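Local coordinates for zinc phosphodiesterase ELAC protein 1 (Homo sapiens, PDB 3ZWF) that removes a 2',3'-cyclic phosphate from cleaved tRNAs during their repair and shows some tRNA 3'-processing endonuclease activity, as a two-zinc phosphodiesterase, at residues 7-17 with 308-316; 32-43 with 64-75. All coordinates share one frame; numbering follows the deposited sequence.

Interaction 1 of 2, residues 7-17 with 308-316. With ZN (zinc ion), chain D.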
loop_
_atom_site.group_PDB
_atom_site.type_symbol
_atom_site.label_atom_id
_atom_site.label_comp_id
_atom_site.label_asym_id
_atom_site.label_seq_id
_atom_site.Cartn_x
_atom_site.Cartn_y
_atom_site.Cartn_z
ATOM N N GLY A 7 3.903 8.758 -9.862
ATOM C CA GLY A 7 2.524 8.410 -10.108
ATOM C C GLY A 7 1.702 9.634 -10.396
ATOM O O GLY A 7 1.725 10.660 -9.627
ATOM N N THR A 8 0.964 9.528 -11.473
ATOM C CA THR A 8 0.243 10.638 -12.104
ATOM C C THR A 8 -1.255 10.367 -12.193
ATOM O O THR A 8 -1.973 11.104 -12.825
ATOM C CB THR A 8 0.822 10.946 -13.459
ATOM O OG1 THR A 8 0.704 9.810 -14.367
ATOM C CG2 THR A 8 2.334 11.330 -13.326
ATOM N N GLY A 9 -1.721 9.273 -11.585
ATOM C CA GLY A 9 -3.128 8.981 -11.653
ATOM C C GLY A 9 -3.927 9.434 -10.450
ATOM O O GLY A 9 -3.400 9.584 -9.313
ATOM N N ALA A 10 -5.226 9.563 -10.686
ATOM C CA ALA A 10 -6.220 9.906 -9.646
ATOM C C ALA A 10 -6.796 8.701 -8.948
ATOM O O ALA A 10 -7.031 7.680 -9.573
ATOM C CB ALA A 10 -7.371 10.669 -10.240
ATOM N N ALA A 11 -7.000 8.853 -7.642
ATOM C CA ALA A 11 -7.832 7.983 -6.791
ATOM C C ALA A 11 -7.303 6.586 -6.433
ATOM O O ALA A 11 -7.614 6.086 -5.351
ATOM C CB ALA A 11 -9.274 7.913 -7.345
ATOM N N TYR A 12 -6.555 5.951 -7.325
ATOM C CA TYR A 12 -5.940 4.660 -7.122
ATOM C C TYR A 12 -4.850 4.429 -8.123
ATOM O O TYR A 12 -4.841 5.055 -9.185
ATOM C CB TYR A 12 -6.971 3.513 -7.219
ATOM C CG TYR A 12 -7.747 3.478 -8.475
ATOM C CD1 TYR A 12 -8.935 4.190 -8.613
ATOM C CD2 TYR A 12 -7.297 2.728 -9.567
ATOM C CE1 TYR A 12 -9.656 4.108 -9.759
ATOM C CE2 TYR A 12 -7.997 2.671 -10.704
ATOM C CZ TYR A 12 -9.184 3.358 -10.807
ATOM O OH TYR A 12 -9.883 3.278 -11.996
ATOM N N PRO A 13 -3.920 3.531 -7.816
ATOM C CA PRO A 13 -2.875 3.222 -8.772
ATOM C C PRO A 13 -3.388 2.302 -9.839
ATOM O O PRO A 13 -4.220 1.469 -9.532
ATOM C CB PRO A 13 -1.836 2.505 -7.913
ATOM C CG PRO A 13 -2.592 1.948 -6.821
ATOM C CD PRO A 13 -3.734 2.822 -6.545
ATOM N N SER A 14 -2.891 2.462 -11.058
ATOM C CA SER A 14 -3.175 1.530 -12.160
ATOM C C SER A 14 -1.879 1.137 -12.844
ATOM O O SER A 14 -0.820 1.678 -12.538
ATOM C CB SER A 14 -4.144 2.128 -13.154
ATOM O OG SER A 14 -3.448 3.036 -14.048
ATOM N N PRO A 15 -1.943 0.143 -13.727
ATOM C CA PRO A 15 -0.780 -0.261 -14.502
ATOM C C PRO A 15 -0.206 0.863 -15.387
ATOM O O PRO A 15 0.995 0.878 -15.657
ATOM C CB PRO A 15 -1.317 -1.413 -15.375
ATOM C CG PRO A 15 -2.466 -1.970 -14.628
ATOM C CD PRO A 15 -3.112 -0.708 -14.017
ATOM N N THR A 16 -1.037 1.818 -15.769
ATOM C CA THR A 16 -0.567 2.932 -16.655
ATOM C C THR A 16 -0.206 4.217 -15.930
ATOM O O THR A 16 0.613 5.012 -16.417
ATOM C CB THR A 16 -1.607 3.218 -17.741
ATOM O OG1 THR A 16 -2.865 3.532 -17.148
ATOM C CG2 THR A 16 -1.809 2.021 -18.613
ATOM N N ARG A 17 -0.831 4.435 -14.772
ATOM C CA ARG A 17 -0.540 5.604 -13.918
ATOM C C ARG A 17 -0.583 5.229 -12.436
ATOM O O ARG A 17 -1.643 4.857 -11.920
ATOM C CB ARG A 17 -1.509 6.764 -14.152
ATOM C CG ARG A 17 -1.516 7.399 -15.535
ATOM C CD ARG A 17 -2.451 8.595 -15.548
ATOM N NE ARG A 17 -2.631 9.253 -16.851
ATOM C CZ ARG A 17 -1.784 10.142 -17.370
ATOM N NH1 ARG A 17 -0.660 10.472 -16.740
ATOM N NH2 ARG A 17 -2.061 10.723 -18.515
ATOM N N VAL A 308 2.398 22.147 -14.563
ATOM C CA VAL A 308 2.375 20.703 -14.836
ATOM C C VAL A 308 1.095 20.160 -14.231
ATOM O O VAL A 308 0.856 20.283 -13.039
ATOM C CB VAL A 308 3.586 19.947 -14.254
ATOM C CG1 VAL A 308 3.514 18.425 -14.674
ATOM C CG2 VAL A 308 4.875 20.569 -14.690
ATOM N N LEU A 309 0.295 19.502 -15.071
ATOM C CA LEU A 309 -0.969 18.887 -14.646
ATOM C C LEU A 309 -0.740 17.403 -14.387
ATOM O O LEU A 309 0.047 16.751 -15.074
ATOM C CB LEU A 309 -2.028 19.072 -15.737
ATOM C CG LEU A 309 -2.374 20.563 -16.053
ATOM C CD1 LEU A 309 -3.497 20.612 -17.039
ATOM C CD2 LEU A 309 -2.749 21.318 -14.790
ATOM N N THR A 310 -1.411 16.943 -13.347
ATOM C CA THR A 310 -1.261 15.554 -12.907
ATOM C C THR A 310 -2.533 15.112 -12.236
ATOM O O THR A 310 -3.555 15.780 -12.287
ATOM C CB THR A 310 0.003 15.401 -12.030
ATOM O OG1 THR A 310 0.347 14.021 -11.858
ATOM C CG2 THR A 310 -0.182 16.090 -10.670
ATOM N N HIS A 311 -2.498 13.891 -11.679
ATOM C CA HIS A 311 -3.674 13.311 -10.999
ATOM C C HIS A 311 -4.856 13.195 -11.933
ATOM O O HIS A 311 -5.961 13.591 -11.614
ATOM C CB HIS A 311 -4.049 14.120 -9.734
ATOM C CG HIS A 311 -4.935 13.410 -8.758
ATOM N ND1 HIS A 311 -6.310 13.493 -8.787
ATOM C CD2 HIS A 311 -4.629 12.717 -7.633
ATOM C CE1 HIS A 311 -6.818 12.813 -7.774
ATOM N NE2 HIS A 311 -5.816 12.371 -7.035
ATOM N N PHE A 312 -4.615 12.544 -13.060
ATOM C CA PHE A 312 -5.620 12.299 -14.061
ATOM C C PHE A 312 -6.510 11.086 -13.786
ATOM O O PHE A 312 -6.038 10.074 -13.316
ATOM C CB PHE A 312 -4.944 12.101 -15.417
ATOM C CG PHE A 312 -4.126 13.287 -15.892
ATOM C CD1 PHE A 312 -4.762 14.432 -16.292
ATOM C CD2 PHE A 312 -2.733 13.221 -15.957
ATOM C CE1 PHE A 312 -4.019 15.531 -16.702
ATOM C CE2 PHE A 312 -1.973 14.309 -16.370
ATOM C CZ PHE A 312 -2.618 15.447 -16.783
ATOM N N SER A 313 -7.810 11.261 -14.014
ATOM C CA SER A 313 -8.771 10.182 -13.918
ATOM C C SER A 313 -8.227 8.952 -14.674
ATOM O O SER A 313 -7.692 9.057 -15.799
ATOM C CB SER A 313 -10.125 10.604 -14.505
ATOM O OG SER A 313 -11.046 9.507 -14.474
ATOM N N GLN A 314 -8.381 7.788 -14.018
ATOM C CA GLN A 314 -7.866 6.552 -14.594
ATOM C C GLN A 314 -8.797 6.067 -15.729
ATOM O O GLN A 314 -9.992 6.369 -15.757
ATOM C CB GLN A 314 -7.735 5.469 -13.521
ATOM C CG GLN A 314 -6.697 5.694 -12.474
ATOM C CD GLN A 314 -5.259 5.449 -12.898
ATOM O OE1 GLN A 314 -4.952 5.256 -14.077
ATOM N NE2 GLN A 314 -4.346 5.512 -11.910
ATOM N N ARG A 315 -8.217 5.335 -16.671
ATOM C CA ARG A 315 -8.981 4.762 -17.775
ATOM C C ARG A 315 -9.674 3.538 -17.183
ATOM O O ARG A 315 -9.103 2.449 -17.168
ATOM C CB ARG A 315 -8.065 4.381 -18.948
ATOM N N TYR A 316 -10.863 3.755 -16.614
ATOM C CA TYR A 316 -11.719 2.673 -16.094
ATOM C C TYR A 316 -13.123 2.736 -16.708
ATOM O O TYR A 316 -14.099 3.086 -16.035
ATOM C CB TYR A 316 -11.822 2.704 -14.557
ATOM C CG TYR A 316 -12.726 1.600 -14.024
ATOM C CD1 TYR A 316 -12.404 0.260 -14.236
ATOM C CD2 TYR A 316 -13.918 1.895 -13.355
ATOM C CE1 TYR A 316 -13.233 -0.765 -13.780
ATOM C CE2 TYR A 316 -14.758 0.883 -12.895
ATOM C CZ TYR A 316 -14.406 -0.450 -13.114
ATOM O OH TYR A 316 -15.209 -1.471 -12.679
HETATM ZN ZN ZN D . -6.261 11.838 -4.954
HETATM O O HOH W 1 1.896 13.342 -9.834
HETATM O O HOH W 2 -9.361 7.676 -11.302
HETATM O O HOH W 3 -8.576 1.831 -14.336
HETATM O O HOH W 4 -5.038 5.705 -16.690
HETATM O O HOH W 5 -5.437 8.251 -17.177
HETATM O O HOH W 6 -7.224 11.519 -3.038
#
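Gln314 reaches into the loop 7-17 with its amide, and NE2 donates twice, to Tyr12 O at 2.8 Å and to Arg17 O at 2.8 Å. Both carbonyls belong to the loop that follows the first strand of the metallo-beta-lactamase fold, whereas Gln314 comes three residues after His311, a zinc ligand just beyond strand 306-310. The approach to Tyr12 O lies in its carbonyl plane; Arg17 O is met at a tilt of 26°, and Ser14 N donates to it from the opposite face. On the other end of the amide, Gln314 OE1 takes a bond from Ser14 OG (2.7 Å) above its carbonyl plane and another from a water. With both ends engaged, rotation of the amide is fixed. A bend at chi2 turns the amide into the loop, while Gln314 CG rests over one face of the Tyr12 ring, 4.0 Å from its centroid.

Beside this grip, the backbones form a single bridge: Phe312 N donates to Thr8 O, and Ala10 N to Phe312 O. It brings Ala10 CA squarely over the His311 ring, 3.5 Å from the centroid and 9° off the normal, a CH-pi contact on a metal ligand. His311 NE2 binds zinc at 2.2 Å, and Asp64, His65 and Asp251 complete the protein ligands of that metal; on the far side of the ring, His311 ND1 bonds to Thr275.

Farther out, the second subunit packs on Tyr12, Pro13 and Ser14. One face of the Arg17 guanidinium lies against Phe312 CD2, the two planes 47° apart. Thr8 OG1, which also bonds to Asp351, accepts in the guanidinium plane from Arg17 NH1 at 2.8 Å.

Interaction 2 of 2, residues 32-43 with 64-75; sequences LFDCGEGTQTQL and DHFFGLPGLLCT. With ZN (zinc ion), chain D; EDO (1,2-ethanediol), chain K; EDO (1,2-ethanediol), chain J.
Leu72 drives its two methyls between helix 39-43 and Leu32 of strand 29-33, with Cys35 alongside. Leu72 CB lies 4.0 Å from Cys35 SG. CG stands anti to the backbone N, and from there the branches part: Leu72 CD1 meets Leu43 CD1 at 3.6 Å, with Gln40 CB a little farther off, while CD2 lies against Cys35 SG and meets Leu32 tip to tip. At 3.3 Å that last methyl pair, Leu72 CD2 to Leu32 CD2, is tighter than usual van der Waals contact. One turn on, Thr75 OG1 donates to Gln40 OE1 (2.7 Å), crossing the glutamine at about a right angle; Gln40 NE2 passes over Gly71 and bonds to Glu37 of the second subunit.

The axes of the segments 39-43 and 69-75 approach to 9.4 Å at 48°; the helices follow adjacent parallel strands 29-33 and 53-57, consistent with packing on one side of the metallo-beta-lactamase sheet. The loop before the second helix carries the end of the family's HxHxDH zinc motif. Asp64 OD2 and His65 NE2 bind one zinc. Asp64 is also the probable proton acceptor, as in relatives.

Asp34 acts as second shell to His65. His65 ND1 donates to Asp34 OD2 at 2.8 Å, nearly straight and with the oxygen in the ring plane, yet the nitrogen sits 65° out of the carboxylate plane, the two planes being 82° apart. Thr59 also bonds to OD2. Backbone bonds fix the approach: Cys35 N donates to His65 O, and Gly68 N makes a weak bond to Cys35 O. Gly68 CA also makes a CA-H...O contact with Gly36 O, 3.4 Å.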
loop_
_atom_site.group_PDB
_atom_site.type_symbol
_atom_site.label_atom_id
_atom_site.label_comp_id
_atom_site.label_asym_id
_atom_site.label_seq_id
_atom_site.Cartn_x
_atom_site.Cartn_y
_atom_site.Cartn_z
ATOM N N LEU A 32 10.160 13.574 -1.135
ATOM C CA LEU A 32 8.978 12.953 -1.705
ATOM C C LEU A 32 7.696 13.692 -1.318
ATOM O O LEU A 32 7.438 13.961 -0.144
ATOM C CB LEU A 32 8.893 11.483 -1.235
ATOM C CG LEU A 32 7.667 10.649 -1.665
ATOM C CD1 LEU A 32 7.622 10.448 -3.154
ATOM C CD2 LEU A 32 7.696 9.296 -0.929
ATOM N N PHE A 33 6.888 13.982 -2.316
ATOM C CA PHE A 33 5.600 14.639 -2.157
ATOM C C PHE A 33 4.531 13.624 -2.536
ATOM O O PHE A 33 4.391 13.252 -3.713
ATOM C CB PHE A 33 5.509 15.906 -3.028
ATOM C CG PHE A 33 6.390 17.000 -2.558
ATOM C CD1 PHE A 33 7.735 17.036 -2.909
ATOM C CD2 PHE A 33 5.899 18.000 -1.706
ATOM C CE1 PHE A 33 8.582 18.086 -2.439
ATOM C CE2 PHE A 33 6.735 19.001 -1.221
ATOM C CZ PHE A 33 8.073 19.043 -1.595
ATOM N N ASP A 34 3.816 13.189 -1.499
ATOM C CA ASP A 34 2.796 12.124 -1.532
ATOM C C ASP A 34 3.393 10.733 -1.761
ATOM O O ASP A 34 4.511 10.559 -2.250
ATOM C CB ASP A 34 1.639 12.448 -2.489
ATOM C CG ASP A 34 0.688 13.562 -1.908
ATOM O OD1 ASP A 34 0.743 13.781 -0.719
ATOM O OD2 ASP A 34 -0.110 14.145 -2.661
ATOM N N CYS A 35 2.623 9.754 -1.328
ATOM C CA CYS A 35 3.112 8.373 -1.265
ATOM C C CYS A 35 1.963 7.377 -1.359
ATOM O O CYS A 35 1.665 6.631 -0.440
ATOM C CB CYS A 35 3.947 8.156 0.004
ATOM S SG CYS A 35 4.979 6.688 -0.055
ATOM N N GLY A 36 1.262 7.426 -2.461
ATOM C CA GLY A 36 0.245 6.392 -2.764
ATOM C C GLY A 36 0.798 4.985 -2.827
ATOM O O GLY A 36 2.017 4.759 -2.947
ATOM N N GLU A 37 -0.123 4.028 -2.776
ATOM C CA GLU A 37 0.245 2.644 -2.872
ATOM C C GLU A 37 1.039 2.399 -4.152
ATOM O O GLU A 37 0.702 2.922 -5.217
ATOM C CB GLU A 37 -1.028 1.803 -2.856
ATOM C CG GLU A 37 -0.691 0.352 -3.075
ATOM C CD GLU A 37 -1.761 -0.627 -2.659
ATOM O OE1 GLU A 37 -2.841 -0.258 -2.168
ATOM O OE2 GLU A 37 -1.488 -1.798 -2.854
ATOM N N GLY A 38 2.128 1.651 -4.033
ATOM C CA GLY A 38 3.017 1.363 -5.154
ATOM C C GLY A 38 4.166 2.313 -5.386
ATOM O O GLY A 38 4.997 2.097 -6.275
ATOM N N THR A 39 4.210 3.377 -4.609
ATOM C CA THR A 39 5.314 4.306 -4.707
ATOM C C THR A 39 6.690 3.666 -4.570
ATOM O O THR A 39 7.573 3.927 -5.366
ATOM C CB THR A 39 5.152 5.473 -3.731
ATOM O OG1 THR A 39 3.951 6.177 -4.062
ATOM C CG2 THR A 39 6.360 6.418 -3.820
ATOM N N GLN A 40 6.851 2.733 -3.629
ATOM C CA GLN A 40 8.174 2.101 -3.463
ATOM C C GLN A 40 8.631 1.358 -4.727
ATOM O O GLN A 40 9.819 1.345 -5.069
ATOM C CB GLN A 40 8.219 1.190 -2.227
ATOM C CG GLN A 40 7.238 0.016 -2.274
ATOM C CD GLN A 40 7.521 -0.988 -1.191
ATOM O OE1 GLN A 40 8.622 -1.571 -1.149
ATOM N NE2 GLN A 40 6.514 -1.238 -0.318
ATOM N N THR A 41 7.695 0.708 -5.426
ATOM C CA THR A 41 7.985 -0.047 -6.644
ATOM C C THR A 41 8.250 0.915 -7.816
ATOM O O THR A 41 9.114 0.689 -8.665
ATOM C CB THR A 41 6.820 -1.045 -6.890
ATOM O OG1 THR A 41 5.557 -0.361 -6.876
ATOM C CG2 THR A 41 6.771 -1.984 -5.735
ATOM N N GLN A 42 7.523 2.021 -7.840
ATOM C CA GLN A 42 7.791 3.044 -8.862
ATOM C C GLN A 42 9.211 3.593 -8.680
ATOM O O GLN A 42 9.929 3.813 -9.652
ATOM C CB GLN A 42 6.767 4.203 -8.829
ATOM C CG GLN A 42 5.354 3.746 -9.192
ATOM C CD GLN A 42 5.234 3.280 -10.648
ATOM O OE1 GLN A 42 5.496 2.127 -10.972
ATOM N NE2 GLN A 42 4.792 4.180 -11.514
ATOM N N LEU A 43 9.583 3.879 -7.433
ATOM C CA LEU A 43 10.958 4.299 -7.122
ATOM C C LEU A 43 11.988 3.321 -7.630
ATOM O O LEU A 43 12.952 3.715 -8.278
ATOM C CB LEU A 43 11.173 4.491 -5.632
ATOM C CG LEU A 43 10.615 5.775 -5.088
ATOM C CD1 LEU A 43 10.550 5.740 -3.547
ATOM C CD2 LEU A 43 11.477 7.009 -5.608
ATOM N N ASP A 64 -4.765 7.253 -1.746
ATOM C CA ASP A 64 -3.953 7.364 -2.953
ATOM C C ASP A 64 -2.795 8.360 -2.810
ATOM O O ASP A 64 -1.993 8.505 -3.733
ATOM C CB ASP A 64 -4.780 7.729 -4.237
ATOM C CG ASP A 64 -5.676 8.904 -4.072
ATOM O OD1 ASP A 64 -6.418 9.025 -3.053
ATOM O OD2 ASP A 64 -5.635 9.745 -4.993
ATOM N N HIS A 65 -2.721 9.000 -1.634
ATOM C CA HIS A 65 -1.610 9.886 -1.300
ATOM C C HIS A 65 -0.756 9.431 -0.111
ATOM O O HIS A 65 0.237 10.108 0.201
ATOM C CB HIS A 65 -2.164 11.320 -1.109
ATOM C CG HIS A 65 -2.921 11.794 -2.305
ATOM N ND1 HIS A 65 -2.406 12.702 -3.212
ATOM C CD2 HIS A 65 -4.132 11.433 -2.781
ATOM C CE1 HIS A 65 -3.284 12.871 -4.184
ATOM N NE2 HIS A 65 -4.333 12.108 -3.947
ATOM N N PHE A 66 -1.137 8.355 0.599
ATOM C CA PHE A 66 -0.347 7.925 1.748
ATOM C C PHE A 66 -0.322 6.438 2.076
ATOM O O PHE A 66 0.501 6.024 2.871
ATOM C CB PHE A 66 -0.687 8.696 3.033
ATOM C CG PHE A 66 -1.903 8.249 3.746
ATOM C CD1 PHE A 66 -3.147 8.650 3.335
ATOM C CD2 PHE A 66 -1.817 7.440 4.897
ATOM C CE1 PHE A 66 -4.304 8.220 4.005
ATOM C CE2 PHE A 66 -2.970 7.049 5.579
ATOM C CZ PHE A 66 -4.213 7.462 5.124
ATOM N N PHE A 67 -1.171 5.644 1.442
ATOM C CA PHE A 67 -1.206 4.214 1.770
ATOM C C PHE A 67 0.111 3.513 1.439
ATOM O O PHE A 67 0.358 2.414 1.967
ATOM C CB PHE A 67 -2.359 3.471 1.073
ATOM C CG PHE A 67 -3.709 3.640 1.690
ATOM C CD1 PHE A 67 -3.915 4.266 2.908
ATOM C CD2 PHE A 67 -4.810 3.197 0.991
ATOM C CE1 PHE A 67 -5.200 4.401 3.410
ATOM C CE2 PHE A 67 -6.099 3.337 1.506
ATOM C CZ PHE A 67 -6.281 3.950 2.696
ATOM N N GLY A 68 0.918 4.077 0.552
ATOM C CA GLY A 68 2.258 3.559 0.255
ATOM C C GLY A 68 3.350 3.843 1.277
ATOM O O GLY A 68 4.478 3.340 1.165
ATOM N N LEU A 69 3.039 4.687 2.249
ATOM C CA LEU A 69 4.046 5.160 3.216
ATOM C C LEU A 69 4.645 4.092 4.144
ATOM O O LEU A 69 5.853 4.000 4.289
ATOM C CB LEU A 69 3.533 6.421 3.967
ATOM C CG LEU A 69 4.587 7.136 4.806
ATOM C CD1 LEU A 69 5.816 7.515 3.976
ATOM C CD2 LEU A 69 3.900 8.431 5.314
ATOM N N PRO A 70 3.813 3.222 4.736
ATOM C CA PRO A 70 4.403 2.192 5.610
ATOM C C PRO A 70 5.362 1.282 4.869
ATOM O O PRO A 70 6.464 0.982 5.366
ATOM C CB PRO A 70 3.170 1.421 6.100
ATOM C CG PRO A 70 2.093 2.412 6.096
ATOM C CD PRO A 70 2.345 3.254 4.861
ATOM N N GLY A 71 4.938 0.847 3.681
ATOM C CA GLY A 71 5.766 0.011 2.829
ATOM C C GLY A 71 7.060 0.668 2.455
ATOM O O GLY A 71 8.114 0.051 2.520
ATOM N N LEU A 72 6.973 1.931 2.050
ATOM C CA LEU A 72 8.159 2.703 1.699
ATOM C C LEU A 72 9.169 2.759 2.855
ATOM O O LEU A 72 10.357 2.543 2.649
ATOM C CB LEU A 72 7.789 4.083 1.224
ATOM C CG LEU A 72 8.964 4.986 0.837
ATOM C CD1 LEU A 72 9.783 4.421 -0.335
ATOM C CD2 LEU A 72 8.445 6.395 0.524
ATOM N N LEU A 73 8.705 3.096 4.056
ATOM C CA LEU A 73 9.609 3.204 5.222
ATOM C C LEU A 73 10.263 1.858 5.506
ATOM O O LEU A 73 11.465 1.773 5.736
ATOM C CB LEU A 73 8.863 3.694 6.471
ATOM C CG LEU A 73 8.276 5.121 6.349
ATOM C CD1 LEU A 73 7.444 5.505 7.558
ATOM C CD2 LEU A 73 9.360 6.188 6.019
ATOM N N CYS A 74 9.465 0.797 5.457
ATOM C CA CYS A 74 9.976 -0.558 5.718
ATOM C C CYS A 74 11.097 -0.924 4.754
ATOM O O CYS A 74 12.138 -1.446 5.140
ATOM C CB CYS A 74 8.860 -1.609 5.624
ATOM S SG CYS A 74 7.757 -1.586 6.954
ATOM N N THR A 75 10.865 -0.643 3.487
ATOM C CA THR A 75 11.798 -1.023 2.434
ATOM C C THR A 75 13.078 -0.164 2.511
ATOM O O THR A 75 14.186 -0.687 2.391
ATOM C CB THR A 75 11.066 -1.047 1.055
ATOM O OG1 THR A 75 10.020 -2.038 1.123
ATOM C CG2 THR A 75 12.009 -1.378 -0.074
HETATM ZN ZN ZN D . -6.261 11.838 -4.954
HETATM C C1 EDO K . 3.111 1.362 -8.906
HETATM O O1 EDO K . 1.717 1.607 -8.927
HETATM C C2 EDO K . 3.674 0.229 -9.752
HETATM O O2 EDO K . 5.043 0.045 -9.418
HETATM C C1 EDO J . 2.095 -1.240 -7.491
HETATM O O1 EDO J . 0.873 -0.524 -7.345
HETATM C C2 EDO J . 2.638 -1.816 -6.215
HETATM O O2 EDO J . 3.955 -2.235 -6.313
HETATM O O HOH W 7 4.935 2.587 -1.421
HETATM O O HOH W 6 -7.224 11.519 -3.038
#

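Overall arrangement
Interactions 1 and 2 have centres about 15 Å apart and meet at one zinc, to which the first gives His311 and the second Asp64 and His65; one zinc-bound water belongs to both. Along the chain the order is 7-17, 32-43, 64-75, 308-316, so interaction 2 lies wholly between the two halves of interaction 1. Strands 2-5, 29-33 and 53-57 share one sheet, 53-57 preceding Asp64 and His65; strand 306-310 of the other precedes His311, so the metal site draws ligands from both sheets' loops. Pro13 CB also lies 3.7 Å from Glu37 O, and both interactions reach the second subunit, so the dimer interface borders loops that carry or flank metal ligands.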